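Local coordinates for aminopeptidase N family protein (PDB 4FGM) that probably acts as a zinc-dependent aminopeptidase of the M61 family, removing residues from the N-termini of peptides, at residues I373-Y376 against Y377-G380. Numbering follows the deposited sequence.
Sequences IVSY and YAKG. With MAE (maleic acid), chain B.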
loop_
_atom_site.group_PDB
_atom_site.type_symbol
_atom_site.label_atom_id
_atom_site.label_comp_id
_atom_site.label_asym_id
_atom_site.label_seq_id
_atom_site.Cartn_x
_atom_site.Cartn_y
_atom_site.Cartn_z
ATOM N N ILE A 373 -7.947 -2.934 -16.671
ATOM C CA ILE A 373 -8.360 -3.102 -15.282
ATOM C C ILE A 373 -8.703 -1.769 -14.646
ATOM O O ILE A 373 -8.484 -0.710 -15.231
ATOM C CB ILE A 373 -7.262 -3.783 -14.415
ATOM C CG1 ILE A 373 -6.104 -2.820 -14.179
ATOM C CG2 ILE A 373 -6.763 -5.056 -15.089
ATOM C CD1 ILE A 373 -5.079 -3.344 -13.189
ATOM N N VAL A 374 -9.263 -1.823 -13.446
ATOM C CA VAL A 374 -9.604 -0.607 -12.727
ATOM C C VAL A 374 -8.983 -0.741 -11.339
ATOM O O VAL A 374 -8.787 -1.850 -10.854
ATOM C CB VAL A 374 -11.140 -0.425 -12.630
ATOM C CG1 VAL A 374 -11.747 -1.481 -11.711
ATOM C CG2 VAL A 374 -11.464 0.987 -12.150
ATOM N N SER A 375 -8.652 0.379 -10.710
ATOM C CA SER A 375 -8.036 0.348 -9.390
ATOM C C SER A 375 -9.084 0.342 -8.284
ATOM O O SER A 375 -9.884 1.277 -8.173
ATOM C CB SER A 375 -7.118 1.563 -9.216
ATOM O OG SER A 375 -6.503 1.578 -7.937
ATOM N N TYR A 376 -9.092 -0.709 -7.469
ATOM C CA TYR A 376 -10.049 -0.771 -6.371
ATOM C C TYR A 376 -9.614 0.221 -5.301
ATOM O O TYR A 376 -10.370 0.535 -4.379
ATOM C CB TYR A 376 -10.164 -2.194 -5.808
ATOM C CG TYR A 376 -8.860 -2.880 -5.451
ATOM C CD1 TYR A 376 -8.197 -2.592 -4.255
ATOM C CD2 TYR A 376 -8.310 -3.852 -6.298
ATOM C CE1 TYR A 376 -7.023 -3.258 -3.906
ATOM C CE2 TYR A 376 -7.135 -4.523 -5.960
ATOM C CZ TYR A 376 -6.498 -4.222 -4.762
ATOM O OH TYR A 376 -5.343 -4.885 -4.422
ATOM N N TYR A 377 -8.393 0.732 -5.447
ATOM C CA TYR A 377 -7.861 1.735 -4.531
ATOM C C TYR A 377 -8.475 3.074 -4.917
ATOM O O TYR A 377 -9.177 3.705 -4.128
ATOM C CB TYR A 377 -6.343 1.866 -4.677
ATOM C CG TYR A 377 -5.528 0.848 -3.932
ATOM C CD1 TYR A 377 -5.234 1.016 -2.578
ATOM C CD2 TYR A 377 -5.020 -0.273 -4.585
ATOM C CE1 TYR A 377 -4.446 0.093 -1.895
ATOM C CE2 TYR A 377 -4.234 -1.199 -3.910
ATOM C CZ TYR A 377 -3.950 -1.005 -2.570
ATOM O OH TYR A 377 -3.146 -1.896 -1.915
ATOM N N ALA A 378 -8.191 3.493 -6.150
ATOM C CA ALA A 378 -8.661 4.774 -6.675
ATOM C C ALA A 378 -10.173 4.864 -6.840
ATOM O O ALA A 378 -10.791 5.816 -6.362
ATOM C CB ALA A 378 -7.969 5.077 -8.002
ATOM N N LYS A 379 -10.777 3.886 -7.511
ATOM C CA LYS A 379 -12.219 3.938 -7.681
ATOM C C LYS A 379 -12.924 3.731 -6.338
ATOM O O LYS A 379 -13.993 4.293 -6.094
ATOM C CB LYS A 379 -12.703 2.905 -8.699
ATOM C CG LYS A 379 -14.153 3.143 -9.083
ATOM C CD LYS A 379 -14.632 2.259 -10.214
ATOM C CE LYS A 379 -16.075 2.608 -10.572
ATOM N NZ LYS A 379 -16.591 1.805 -11.719
ATOM N N GLY A 380 -12.321 2.927 -5.468
ATOM C CA GLY A 380 -12.912 2.714 -4.159
ATOM C C GLY A 380 -12.901 4.047 -3.429
ATOM O O GLY A 380 -13.819 4.377 -2.675
HETATM C C1 MAE B . -1.734 -1.268 1.249
HETATM O O1 MAE B . -2.705 -1.869 0.671
HETATM O O2 MAE B . -1.883 -0.921 2.443
HETATM C C2 MAE B . -0.486 -1.074 0.478
HETATM C C3 MAE B . 0.455 -1.931 0.089
HETATM C C4 MAE B . 0.481 -3.368 0.341
HETATM O O3 MAE B . -0.357 -4.014 0.998
HETATM O O4 MAE B . 1.431 -3.966 -0.207
HETATM O O HOH W 1 -4.136 -4.311 -2.136
#
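Ser-375 accepts from the backbone of Ala-378 and Tyr-377, and its side chain so makes a capping bond at the start of helix 378-394, in the M61 glycyl aminopeptidase region. The bond from Ala-378 N to Ser-375 OG is almost straight, 177° at the hydrogen, and spans 3.1 Å. A second, weak bond comes from Tyr-377 N to the same OG at 3.2 Å. With OG anti to the backbone N (chi1 180°), it faces the amides of Tyr-377 and Ala-378. The carbonyl of Ser-375 adds a helical bond, Lys-379 N to Ser-375 O at 2.8 Å.

Tyr-376 and Tyr-377 follow the capping residue and run alongside each other, with their hydroxyls toward the pocket. The rings are nearly parallel, their planes 23° apart, but so offset that little of one covers the other, with centroids 4.9 Å apart. The closest carbons are Tyr-376 CE1 and Tyr-377 CE2, at 3.5 Å. Tyr-376 reaches this place with CG between its backbone N and carbonyl carbon. Its ring also meets Phe-362 of helix 358-362.

The pair reaches the zinc site and maleic acid pocket. Tyr-377 belongs to that pocket, and its side chain lies about 4 Å from the bound zinc and touches Glu-307, a zinc ligand. One water bridges the two phenols and donates to Tyr-377 OH; it lies at the edge of the Tyr-376 ring, in its plane. Thus Tyr-376, in the second shell, is tied to Tyr-377 both by ring contact and through this water. Tyr-377 OH in turn donates to O1 of the maleic acid at 2.6 Å, with O1 at the ring edge and in its plane.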